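Local coordinates for peptide-binding protein (Photobacterium damsela subsp. piscicida, PDB 6SQX), which cleaves the peptidoglycan of potentially competing bacteria as a secreted endopeptidase of the NlpC/P60 family, probably with a cysteine-type peptidase mechanism, at residues Gly170-Tyr175 against Ala416-Lys421; Phe77-Asn82 against Ser343-Asn348; Pro27-Gln32 against Thr403-Asn408; Asp96-Tyr101 against Ser121-Met126. One frame throughout, in Å; residues are numbered along the deposited sequence.

Overall arrangement
From the N terminus, residues 27-32 begin the longest of the four loops, which interaction 3 closes at 403-408. Interaction 2 starts next, at 77-82, and closes at 343-348, nested inside interaction 3. Within it lies the short loop of interaction 4, from 96-101 to 121-126, which pairs two helices. Only after that does interaction 1 begin, at 170-175; it ends at 416-421 and so crosses interactions 2 and 3. Interactions 1 and 2 bring the SH3-type region and the 76-78/87-89 hairpin to the NlpC/P60 region, while interaction 3 lays the N-terminal segment on it. Interactions 1 and 4 touch through Tyr-175 and Tyr-101; interactions 3 and 4 lie about 47 Å apart between centres.

Interaction 1. Residues Gly170-Tyr175 against Ala416-Lys421. With EDO (1,2-ethanediol), chain J; EDO (1,2-ethanediol), chain P.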
# COMPACT_ATOMS: atom_id res chain seq x y z
N GLY A 170 -8.63 16.66 6.32
CA GLY A 170 -8.12 17.39 5.16
C GLY A 170 -7.10 16.52 4.44
O GLY A 170 -6.88 15.35 4.75
N TYR A 171 -6.42 17.15 3.46
CA TYR A 171 -5.48 16.42 2.63
C TYR A 171 -4.38 15.82 3.50
O TYR A 171 -3.90 16.48 4.44
CB TYR A 171 -4.88 17.39 1.58
CG TYR A 171 -3.95 16.71 0.63
CD1 TYR A 171 -4.41 16.16 -0.56
CD2 TYR A 171 -2.58 16.63 0.90
CE1 TYR A 171 -3.53 15.53 -1.47
CE2 TYR A 171 -1.71 16.00 0.03
CZ TYR A 171 -2.19 15.44 -1.15
OH TYR A 171 -1.30 14.80 -2.01
N PRO A 172 -3.96 14.57 3.25
CA PRO A 172 -4.31 13.71 2.11
C PRO A 172 -5.50 12.76 2.40
O PRO A 172 -5.69 11.80 1.63
CB PRO A 172 -3.03 12.87 1.90
CG PRO A 172 -2.49 12.64 3.36
CD PRO A 172 -2.79 14.03 4.00
N PHE A 173 -6.24 13.01 3.48
CA PHE A 173 -7.28 12.07 3.94
C PHE A 173 -8.60 12.26 3.18
O PHE A 173 -9.65 12.58 3.76
CB PHE A 173 -7.44 12.24 5.44
CG PHE A 173 -6.22 11.85 6.21
CD1 PHE A 173 -5.87 10.51 6.39
CD2 PHE A 173 -5.31 12.84 6.67
CE1 PHE A 173 -4.69 10.14 7.05
CE2 PHE A 173 -4.15 12.47 7.35
CZ PHE A 173 -3.82 11.12 7.53
N ASP A 174 -8.53 12.02 1.87
CA ASP A 174 -9.71 11.89 1.02
C ASP A 174 -10.18 10.45 1.14
O ASP A 174 -9.53 9.54 0.66
CB ASP A 174 -9.28 12.18 -0.43
CG ASP A 174 -10.37 11.85 -1.46
OD1 ASP A 174 -11.51 11.49 -1.06
OD2 ASP A 174 -10.08 11.94 -2.66
N TYR A 175 -11.34 10.25 1.79
CA TYR A 175 -11.72 8.88 2.11
C TYR A 175 -12.17 8.08 0.90
O TYR A 175 -12.28 6.85 1.01
CB TYR A 175 -12.76 8.88 3.24
CG TYR A 175 -12.10 9.32 4.53
CD1 TYR A 175 -11.19 8.47 5.19
CD2 TYR A 175 -12.25 10.61 5.01
CE1 TYR A 175 -10.52 8.91 6.35
CE2 TYR A 175 -11.60 11.03 6.16
CZ TYR A 175 -10.73 10.18 6.82
OH TYR A 175 -10.07 10.61 7.95
N ALA A 416 5.64 4.65 7.17
CA ALA A 416 5.08 5.88 6.64
C ALA A 416 4.02 6.33 7.64
O ALA A 416 2.88 5.86 7.59
CB ALA A 416 4.46 5.69 5.25
N PRO A 417 4.36 7.21 8.58
CA PRO A 417 3.37 7.71 9.54
C PRO A 417 2.88 9.09 9.15
O PRO A 417 3.66 9.88 8.59
CB PRO A 417 4.18 7.80 10.82
CG PRO A 417 5.58 8.21 10.36
CD PRO A 417 5.74 7.56 8.95
N TRP A 418 1.64 9.44 9.46
CA TRP A 418 1.18 10.80 9.29
C TRP A 418 1.59 11.65 10.47
O TRP A 418 2.29 12.65 10.32
CB TRP A 418 -0.35 10.86 9.10
CG TRP A 418 -0.81 12.28 9.04
CD1 TRP A 418 -1.50 12.97 9.99
CD2 TRP A 418 -0.52 13.21 7.98
NE1 TRP A 418 -1.71 14.28 9.57
CE2 TRP A 418 -1.09 14.45 8.35
CE3 TRP A 418 0.18 13.12 6.76
CZ2 TRP A 418 -1.02 15.57 7.53
CZ3 TRP A 418 0.26 14.24 5.96
CH2 TRP A 418 -0.34 15.46 6.35
N GLY A 419 1.17 11.29 11.68
CA GLY A 419 1.53 12.06 12.86
C GLY A 419 1.12 11.32 14.11
O GLY A 419 0.24 10.45 14.08
N VAL A 420 1.77 11.65 15.18
CA VAL A 420 1.45 10.98 16.45
C VAL A 420 0.39 11.79 17.17
O VAL A 420 0.44 13.03 17.22
CB VAL A 420 2.70 10.84 17.33
CG1 VAL A 420 2.37 10.02 18.60
CG2 VAL A 420 3.83 10.21 16.51
N LYS A 421 -0.57 11.09 17.79
CA LYS A 421 -1.64 11.79 18.50
C LYS A 421 -1.10 12.56 19.72
O LYS A 421 -0.27 12.06 20.49
CB LYS A 421 -2.73 10.79 18.96
CG LYS A 421 -3.95 11.46 19.64
CD LYS A 421 -5.10 10.47 19.94
CE LYS A 421 -6.09 11.07 20.92
NZ LYS A 421 -7.38 10.36 20.85
C1 EDO J . 1.61 7.29 12.90
O1 EDO J . 0.68 8.05 12.12
C2 EDO J . 1.01 6.67 14.16
O2 EDO J . 0.50 7.72 15.00
C1 EDO P . -6.99 8.67 9.66
O1 EDO P . -8.16 8.19 9.00
C2 EDO P . -7.15 10.18 9.68
O2 EDO P . -6.13 10.77 10.48
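Phe-173 drives the edge of its ring into one face of the Trp-418 indole, an edge-to-face (T-shaped) pair whose planes stand at 89° and whose centroids, measured to the five-membered ring, are 4.8 Å apart. The touching corner is CE2 and CZ: Phe-173 CZ comes to 3.6 Å from Trp-418 CG. Pro-172 covers the six-membered half of the same face, its CD 4.0 Å from that ring's centroid and 27° off the normal, a CH-pi contact. With CG anti to the backbone N (chi1 175°), Trp-418 extends toward the loop, and its second torsion turns the indole face to both partners. The contact joins two regions, consistent with a domain interface: 170-175 is a loop of the SH3b1-type region, whereas Trp-418 leads into strand 419-424 of the NlpC/P60 part. On the loop side, a cis peptide precedes Pro-172, and Phe-173 centres an inverse gamma turn with a weak bond from Asp-174 N to Pro-172 O. An ethanediol, probably from the crystallisation liquor, lies over one Phe-173 face, its C2 3.5 Å from CD1. Trp-315 also meets this ring, and the Tyr-171 hydroxyl is hydrogen-bonded to Asp-319 of the NlpC/P60 region.

Interaction 2. Residues Phe77-Asn82 against Ser343-Asn348; sequences FYYVPN and SFYQAN
Tyr-79 and Tyr-345 mark the nearest backbone approach, 7.5 Å between their CA atoms, where the chain following strand 76-78 faces helix 343-349. The two elements belong to different parts of the molecule: the strand forms a two-stranded antiparallel hairpin with 87-89, and the helix belongs to the NlpC/P60 region, resting Ser-343 and Gln-346 on strand 395-405 of its antiparallel sheet. What joins them is an offset stack of the two tyrosine rings, with centroids 4.5 Å apart and planes tilted by 22°. The offset is large enough that Tyr-79 CB, rather than its ring, sits over the middle of the Tyr-345 ring, 3.9 Å from the centroid in a CH-pi contact. Meanwhile the phenol end of Tyr-345 slides over the rim of the Tyr-79 ring, with Tyr-345 OH 3.4 Å from Tyr-79 CD2. No hydrogen bond crosses between the segments, so the evidence is for packing by ring faces.

Each ring has a second aromatic neighbour on its far face. Phe-77 CE2 and Phe-344 CD2 point ring edges at the outer faces of Tyr-79 and Tyr-345 respectively, their planes turned steeply to the tyrosines. Gln-346, whose CB points away from the hairpin, bonds through NE2 to the carbonyls of Pro-340 and Ser-325, the latter next to Cys-324, present as cysteinesulfonic acid. Beside Phe-344, Asn-348 ND2 bonds Phe-344 O at 3.0 Å, with an N-H...O angle of 167°, and also lies 3.4 Å above the plane of the Phe-344 ring.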
# COMPACT_ATOMS: atom_id res chain seq x y z
N PHE A 77 -15.09 -10.81 -3.95
CA PHE A 77 -13.81 -10.11 -3.78
C PHE A 77 -13.15 -10.55 -2.48
O PHE A 77 -13.79 -10.55 -1.42
CB PHE A 77 -14.00 -8.58 -3.79
CG PHE A 77 -12.80 -7.83 -3.26
CD1 PHE A 77 -11.60 -7.80 -3.99
CD2 PHE A 77 -12.87 -7.20 -2.04
CE1 PHE A 77 -10.47 -7.12 -3.49
CE2 PHE A 77 -11.73 -6.53 -1.53
CZ PHE A 77 -10.54 -6.51 -2.26
N TYR A 78 -11.87 -10.92 -2.55
CA TYR A 78 -11.09 -11.36 -1.40
C TYR A 78 -10.02 -10.33 -1.06
O TYR A 78 -9.21 -10.01 -1.92
CB TYR A 78 -10.37 -12.67 -1.74
CG TYR A 78 -11.33 -13.82 -1.92
CD1 TYR A 78 -12.07 -13.97 -3.11
CD2 TYR A 78 -11.51 -14.77 -0.91
CE1 TYR A 78 -12.99 -15.03 -3.26
CE2 TYR A 78 -12.40 -15.84 -1.06
CZ TYR A 78 -13.15 -15.95 -2.22
OH TYR A 78 -14.03 -17.01 -2.36
N TYR A 79 -9.95 -9.89 0.20
CA TYR A 79 -8.74 -9.14 0.58
C TYR A 79 -7.50 -10.01 0.53
O TYR A 79 -6.40 -9.49 0.31
CB TYR A 79 -8.89 -8.54 1.99
CG TYR A 79 -9.93 -7.48 2.03
CD1 TYR A 79 -9.69 -6.22 1.48
CD2 TYR A 79 -11.18 -7.72 2.62
CE1 TYR A 79 -10.67 -5.24 1.48
CE2 TYR A 79 -12.16 -6.72 2.65
CZ TYR A 79 -11.89 -5.47 2.08
OH TYR A 79 -12.85 -4.48 2.06
N VAL A 80 -7.63 -11.31 0.76
CA VAL A 80 -6.54 -12.27 0.66
C VAL A 80 -7.03 -13.40 -0.23
O VAL A 80 -7.86 -14.22 0.21
CB VAL A 80 -6.12 -12.77 2.05
CG1 VAL A 80 -5.02 -13.87 1.95
CG2 VAL A 80 -5.66 -11.57 2.92
N PRO A 81 -6.64 -13.46 -1.50
CA PRO A 81 -7.18 -14.48 -2.42
C PRO A 81 -7.11 -15.86 -1.80
O PRO A 81 -6.13 -16.24 -1.16
CB PRO A 81 -6.27 -14.36 -3.66
CG PRO A 81 -5.93 -12.92 -3.69
CD PRO A 81 -5.76 -12.50 -2.20
N ASN A 82 -8.20 -16.61 -1.96
CA ASN A 82 -8.37 -18.00 -1.52
C ASN A 82 -8.53 -18.15 -0.02
O ASN A 82 -8.74 -19.29 0.44
CB ASN A 82 -7.26 -18.95 -2.00
CG ASN A 82 -7.22 -19.08 -3.51
OD1 ASN A 82 -6.14 -18.99 -4.15
ND2 ASN A 82 -8.39 -19.30 -4.10
N SER A 343 -3.45 -2.43 6.82
CA SER A 343 -2.71 -2.82 8.03
C SER A 343 -3.36 -3.98 8.78
O SER A 343 -2.64 -4.86 9.28
CB SER A 343 -2.49 -1.63 8.97
OG SER A 343 -3.72 -1.11 9.45
N PHE A 344 -4.70 -3.99 8.90
CA PHE A 344 -5.35 -5.07 9.64
C PHE A 344 -5.10 -6.41 8.95
O PHE A 344 -4.82 -7.42 9.61
CB PHE A 344 -6.85 -4.82 9.74
CG PHE A 344 -7.59 -5.97 10.36
CD1 PHE A 344 -7.72 -6.07 11.74
CD2 PHE A 344 -8.13 -6.97 9.56
CE1 PHE A 344 -8.40 -7.15 12.33
CE2 PHE A 344 -8.81 -8.05 10.15
CZ PHE A 344 -8.93 -8.13 11.53
N TYR A 345 -5.22 -6.43 7.62
CA TYR A 345 -5.04 -7.69 6.91
C TYR A 345 -3.58 -8.10 6.87
O TYR A 345 -3.27 -9.30 6.90
CB TYR A 345 -5.69 -7.62 5.53
CG TYR A 345 -7.19 -7.56 5.63
CD1 TYR A 345 -7.93 -8.73 5.78
CD2 TYR A 345 -7.88 -6.35 5.60
CE1 TYR A 345 -9.32 -8.68 5.90
CE2 TYR A 345 -9.25 -6.28 5.71
CZ TYR A 345 -9.97 -7.45 5.87
OH TYR A 345 -11.32 -7.41 5.99
N GLN A 346 -2.65 -7.13 6.81
CA GLN A 346 -1.23 -7.48 6.91
C GLN A 346 -0.94 -8.11 8.27
O GLN A 346 -0.34 -9.20 8.35
CB GLN A 346 -0.35 -6.24 6.69
CG GLN A 346 -0.45 -5.71 5.25
CD GLN A 346 0.39 -4.48 5.02
OE1 GLN A 346 0.85 -3.84 5.96
NE2 GLN A 346 0.56 -4.13 3.76
N ALA A 347 -1.40 -7.44 9.34
CA ALA A 347 -1.09 -7.91 10.69
C ALA A 347 -1.66 -9.30 10.94
O ALA A 347 -1.03 -10.11 11.62
CB ALA A 347 -1.65 -6.95 11.72
N ASN A 348 -2.85 -9.59 10.41
CA ASN A 348 -3.53 -10.84 10.71
C ASN A 348 -3.29 -11.95 9.69
O ASN A 348 -3.42 -13.13 10.05
CB ASN A 348 -5.02 -10.56 10.90
CG ASN A 348 -5.30 -9.92 12.23
OD1 ASN A 348 -5.49 -10.62 13.23
ND2 ASN A 348 -5.34 -8.59 12.27

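Interaction 3. Residues Pro27-Gln32 against Thr403-Asn408. With EDO (1,2-ethanediol), chain O; EDO (1,2-ethanediol), chain K; EDO (1,2-ethanediol), chain R.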
# COMPACT_ATOMS: atom_id res chain seq x y z
N PRO A 27 10.95 17.04 14.67
CA PRO A 27 12.16 16.75 13.89
C PRO A 27 12.28 15.28 13.52
O PRO A 27 11.71 14.41 14.20
CB PRO A 27 13.29 17.13 14.86
CG PRO A 27 12.70 18.14 15.77
CD PRO A 27 11.25 17.65 15.98
N ILE A 28 13.05 15.01 12.46
CA ILE A 28 13.54 13.67 12.19
C ILE A 28 14.50 13.27 13.30
O ILE A 28 15.31 14.09 13.75
CB ILE A 28 14.24 13.64 10.82
CG1 ILE A 28 13.25 14.01 9.72
CG2 ILE A 28 14.84 12.25 10.54
CD1 ILE A 28 13.86 14.03 8.29
N GLU A 29 14.41 12.03 13.78
CA GLU A 29 15.13 11.64 14.99
C GLU A 29 16.42 10.89 14.74
O GLU A 29 17.45 11.20 15.35
CB GLU A 29 14.23 10.77 15.88
CG GLU A 29 13.01 11.52 16.40
CD GLU A 29 12.19 10.69 17.33
OE1 GLU A 29 12.53 10.58 18.53
OE2 GLU A 29 11.20 10.10 16.85
N ILE A 30 16.41 9.90 13.85
CA ILE A 30 17.55 9.01 13.67
C ILE A 30 18.04 9.05 12.21
O ILE A 30 17.43 9.65 11.33
CB ILE A 30 17.28 7.58 14.17
CG1 ILE A 30 16.09 6.96 13.43
CG2 ILE A 30 17.06 7.62 15.66
CD1 ILE A 30 15.83 5.52 13.89
N THR A 31 19.18 8.40 11.99
CA THR A 31 19.83 8.49 10.68
C THR A 31 18.97 7.85 9.59
O THR A 31 18.55 6.70 9.73
CB THR A 31 21.18 7.77 10.77
OG1 THR A 31 21.99 8.43 11.74
CG2 THR A 31 21.92 7.80 9.45
N GLN A 32 18.78 8.58 8.49
CA GLN A 32 17.93 8.11 7.38
C GLN A 32 18.79 7.37 6.34
O GLN A 32 19.00 7.82 5.20
CB GLN A 32 17.15 9.27 6.78
CG GLN A 32 16.20 9.88 7.78
CD GLN A 32 15.27 8.81 8.39
OE1 GLN A 32 14.63 8.07 7.63
NE2 GLN A 32 15.23 8.71 9.71
N THR A 403 18.88 0.44 17.55
CA THR A 403 19.98 1.36 17.32
C THR A 403 20.27 2.08 18.64
O THR A 403 19.46 2.05 19.57
CB THR A 403 19.64 2.36 16.19
OG1 THR A 403 20.82 3.00 15.71
CG2 THR A 403 18.66 3.43 16.66
N GLU A 404 21.42 2.74 18.71
CA GLU A 404 21.73 3.61 19.83
C GLU A 404 21.20 5.01 19.53
O GLU A 404 21.62 5.63 18.55
CB GLU A 404 23.24 3.66 20.04
CG GLU A 404 23.82 2.36 20.57
CD GLU A 404 23.33 1.99 21.98
OE1 GLU A 404 23.21 2.90 22.84
OE2 GLU A 404 23.05 0.79 22.22
N TYR A 405 20.31 5.51 20.38
CA TYR A 405 19.72 6.83 20.19
C TYR A 405 19.61 7.49 21.55
O TYR A 405 18.95 6.96 22.45
CB TYR A 405 18.34 6.67 19.54
CG TYR A 405 17.51 7.94 19.40
CD1 TYR A 405 18.07 9.14 18.92
CD2 TYR A 405 16.16 7.93 19.71
CE1 TYR A 405 17.28 10.29 18.76
CE2 TYR A 405 15.37 9.07 19.56
CZ TYR A 405 15.94 10.26 19.09
OH TYR A 405 15.15 11.37 18.94
N ASN A 406 20.26 8.65 21.70
CA ASN A 406 20.39 9.32 23.00
C ASN A 406 21.00 8.39 24.06
O ASN A 406 20.48 8.26 25.17
CB ASN A 406 19.05 9.89 23.45
CG ASN A 406 18.53 10.96 22.52
OD1 ASN A 406 17.32 11.07 22.30
ND2 ASN A 406 19.44 11.77 21.97
N HIS A 407 22.09 7.71 23.69
CA HIS A 407 22.79 6.79 24.60
C HIS A 407 21.86 5.73 25.18
O HIS A 407 22.06 5.24 26.29
CB HIS A 407 23.56 7.54 25.69
CG HIS A 407 24.64 8.44 25.16
ND1 HIS A 407 24.54 9.81 25.16
CD2 HIS A 407 25.83 8.15 24.58
CE1 HIS A 407 25.63 10.33 24.62
NE2 HIS A 407 26.43 9.34 24.26
N ASN A 408 20.83 5.36 24.43
CA ASN A 408 19.94 4.29 24.82
C ASN A 408 19.72 3.41 23.61
O ASN A 408 19.66 3.91 22.48
CB ASN A 408 18.61 4.85 25.31
CG ASN A 408 18.16 4.22 26.60
OD1 ASN A 408 17.94 4.91 27.61
ND2 ASN A 408 18.06 2.89 26.60
C1 EDO O . 21.01 6.14 15.70
O1 EDO O . 21.78 4.95 15.77
C2 EDO O . 20.90 6.60 14.26
O2 EDO O . 20.86 7.99 14.30
C1 EDO K . 17.43 14.88 15.99
O1 EDO K . 18.02 13.71 16.58
C2 EDO K . 16.36 15.39 16.94
O2 EDO K . 16.94 15.48 18.25
C1 EDO R . 19.72 12.40 11.79
O1 EDO R . 18.82 12.88 10.79
C2 EDO R . 19.26 13.04 13.09
O2 EDO R . 18.55 14.25 12.76
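Tyr-405 donates its phenol hydrogen to Glu-29 on the less common anti side of the carboxylate: Tyr-405 OH to Glu-29 OE1 is 2.8 Å, and the donor lies 17° out of the carboxylate plane. Carboxylate and ring planes stand 72° apart, so the acid crosses the end of the phenol instead of lying flat along it. Glu-29 CB also comes within 3.3 Å of Tyr-405 OH, so both ends of the acid's side chain touch the hydroxyl. Ile-30 supplies the apolar half of the contact. With its CG1 branch turned between the backbone N and the carbonyl carbon (chi1 59°), it presents CG2 over the Tyr-405 ring, 3.9 Å from the centroid in a CH-pi contact. Asn-406 OD1 lies above the opposite face.

The tyrosine opens a two-residue beta hairpin turn between strands 395-405 and 408-415, in which Tyr-405 N bonds Asn-408 O at 2.7 Å and Asn-408 N returns to Tyr-405 O. The N-terminal segment thus packs on the end of an NlpC/P60 hairpin, beside Pro-441 of strand 438-441. Since Glu-29 OE2 accepts from Gly-445 N, both carboxylate oxygens have donors, a pattern that would probably favour the charged form of the acid and restrain its rotation.

Interaction 4. Residues Asp96-Tyr101 against Ser121-Met126. With EDO (1,2-ethanediol), chain H; EDO (1,2-ethanediol), chain U; EDO (1,2-ethanediol), chain I.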
# COMPACT_ATOMS: atom_id res chain seq x y z
N ASP A 96 -23.13 -0.67 0.08
CA ASP A 96 -22.70 -0.14 1.37
C ASP A 96 -21.95 1.17 1.21
O ASP A 96 -22.09 2.08 2.05
CB ASP A 96 -21.78 -1.14 2.09
CG ASP A 96 -22.53 -2.36 2.62
OD1 ASP A 96 -23.77 -2.38 2.60
OD2 ASP A 96 -21.84 -3.28 3.08
N THR A 97 -21.12 1.29 0.16
CA THR A 97 -20.34 2.51 -0.02
C THR A 97 -21.23 3.69 -0.38
O THR A 97 -21.09 4.79 0.17
CB THR A 97 -19.27 2.27 -1.09
OG1 THR A 97 -18.45 1.17 -0.69
CG2 THR A 97 -18.38 3.50 -1.29
N ILE A 98 -22.20 3.46 -1.28
CA ILE A 98 -23.16 4.51 -1.61
C ILE A 98 -23.87 4.97 -0.34
O ILE A 98 -23.98 6.17 -0.08
CB ILE A 98 -24.17 4.00 -2.66
CG1 ILE A 98 -23.50 3.81 -4.01
CG2 ILE A 98 -25.30 5.01 -2.83
CD1 ILE A 98 -24.38 3.08 -5.01
N ARG A 99 -24.41 4.01 0.43
CA ARG A 99 -25.14 4.35 1.64
C ARG A 99 -24.27 5.14 2.62
O ARG A 99 -24.75 6.08 3.28
CB ARG A 99 -25.68 3.07 2.29
CG ARG A 99 -26.66 3.29 3.44
CD ARG A 99 -27.33 1.97 3.86
NE ARG A 99 -26.39 1.00 4.39
CZ ARG A 99 -25.96 -0.08 3.73
NH1 ARG A 99 -25.09 -0.90 4.30
NH2 ARG A 99 -26.41 -0.35 2.50
N TYR A 100 -23.00 4.75 2.74
CA TYR A 100 -22.12 5.40 3.69
C TYR A 100 -21.99 6.89 3.40
O TYR A 100 -22.03 7.72 4.32
CB TYR A 100 -20.75 4.74 3.64
CG TYR A 100 -19.80 5.26 4.68
CD1 TYR A 100 -19.72 4.66 5.93
CD2 TYR A 100 -18.95 6.32 4.40
CE1 TYR A 100 -18.81 5.14 6.89
CE2 TYR A 100 -18.06 6.81 5.34
CZ TYR A 100 -17.99 6.22 6.58
OH TYR A 100 -17.10 6.72 7.50
N TYR A 101 -21.83 7.26 2.12
CA TYR A 101 -21.65 8.67 1.77
C TYR A 101 -22.96 9.42 1.61
O TYR A 101 -22.99 10.64 1.82
CB TYR A 101 -20.76 8.80 0.54
CG TYR A 101 -19.36 8.39 0.91
CD1 TYR A 101 -18.60 9.20 1.74
CD2 TYR A 101 -18.80 7.18 0.46
CE1 TYR A 101 -17.32 8.84 2.12
CE2 TYR A 101 -17.50 6.80 0.83
CZ TYR A 101 -16.77 7.63 1.68
OH TYR A 101 -15.50 7.27 2.07
N SER A 121 -25.88 11.67 -8.20
CA SER A 121 -25.39 11.59 -9.57
C SER A 121 -24.38 10.45 -9.71
O SER A 121 -24.34 9.77 -10.75
CB SER A 121 -24.76 12.92 -9.99
OG SER A 121 -23.47 13.08 -9.43
N ILE A 122 -23.58 10.22 -8.68
CA ILE A 122 -22.62 9.13 -8.70
C ILE A 122 -23.34 7.78 -8.68
O ILE A 122 -22.98 6.87 -9.43
CB ILE A 122 -21.63 9.28 -7.53
CG1 ILE A 122 -20.81 10.56 -7.71
CG2 ILE A 122 -20.71 8.05 -7.44
CD1 ILE A 122 -20.01 10.90 -6.51
N SER A 123 -24.32 7.63 -7.79
CA SER A 123 -25.08 6.38 -7.72
C SER A 123 -25.75 6.07 -9.05
O SER A 123 -25.75 4.92 -9.51
CB SER A 123 -26.11 6.47 -6.60
OG SER A 123 -27.04 5.39 -6.66
N GLU A 124 -26.34 7.09 -9.68
CA GLU A 124 -26.91 6.91 -11.01
C GLU A 124 -25.88 6.35 -11.98
O GLU A 124 -26.13 5.36 -12.68
CB GLU A 124 -27.43 8.23 -11.57
CG GLU A 124 -28.75 8.73 -11.03
CD GLU A 124 -29.24 9.94 -11.79
OE1 GLU A 124 -29.71 9.78 -12.93
OE2 GLU A 124 -29.11 11.07 -11.25
N ASN A 125 -24.71 6.99 -12.03
CA ASN A 125 -23.67 6.61 -12.99
C ASN A 125 -23.13 5.21 -12.71
O ASN A 125 -22.66 4.52 -13.63
CB ASN A 125 -22.54 7.63 -12.91
CG ASN A 125 -21.63 7.62 -14.14
OD1 ASN A 125 -22.06 7.31 -15.26
ND2 ASN A 125 -20.37 8.00 -13.93
N MET A 126 -23.16 4.77 -11.44
CA MET A 126 -22.72 3.42 -11.11
C MET A 126 -23.63 2.37 -11.72
O MET A 126 -23.18 1.25 -11.99
CB MET A 126 -22.64 3.23 -9.59
CG MET A 126 -21.53 4.06 -8.98
SD MET A 126 -21.65 4.16 -7.18
CE MET A 126 -21.17 2.51 -6.66
C1 EDO H . -15.08 9.38 6.61
O1 EDO H . -16.42 9.32 7.14
C2 EDO H . -14.08 8.92 7.67
O2 EDO H . -14.21 9.79 8.82
C1 EDO U . -12.68 5.04 4.78
O1 EDO U . -11.55 4.75 5.60
C2 EDO U . -13.84 5.52 5.64
O2 EDO U . -15.05 5.34 4.89
C1 EDO I . -15.51 -0.71 -1.14
O1 EDO I . -15.77 0.70 -1.31
C2 EDO I . -14.26 -1.04 -1.93
O2 EDO I . -14.28 -0.27 -3.13
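Ile-98 faces Ser-123 and Met-126 across a pair of helices, 90-102 and 118-126, joined by a connecting loop; the CA atoms of Ile-98 and Ser-123 are 6.7 Å apart. From CB, which points toward the partner helix, the isoleucine divides. Its CG2 branch goes to Ser-123, with Ile-98 CG2 4.1 Å from Ser-123 CB. The longer branch leaves with CG1 anti to the carbonyl carbon (chi1 -69°) and runs on extended, so that it heads for the methionine. CG1 already touches the thioether, 3.7 Å from Met-126 SD, and lies 3.8 Å from Met-126 CE. At the tip, Ile-98 CD1 meets the same two atoms, with CD1 to Met-126 SD at 3.7 Å, and also comes within 4.1 Å of Ser-123 CB. The isoleucine and methionine therefore reach toward each other tip to tip. Met-126 arrives there by a bend at its last torsion (chi3 72°), which brings SD and CE together against both outer carbons of Ile-98. Carbon and sulfur atoms carry the contact, as apolar packing between two roughly antiparallel helices.

Elsewhere on the first helix, Arg-99 NH1 forms a salt bridge with Asp-96 OD1 at 2.6 Å, one turn back, and Asp-96 OD2 pairs with Lys-92. Around this contact, Val-119 of helix 118-126 also packs on Ile-98 and Tyr-101, and Met-126 touches Glu-94 of helix 90-102 and Pro-155 of a loop. Beyond them the second helix reaches the SH3-type region, where Met-126 O accepts from His-191 of strand 186-192 and Asn-125 bonds to the backbone after that strand.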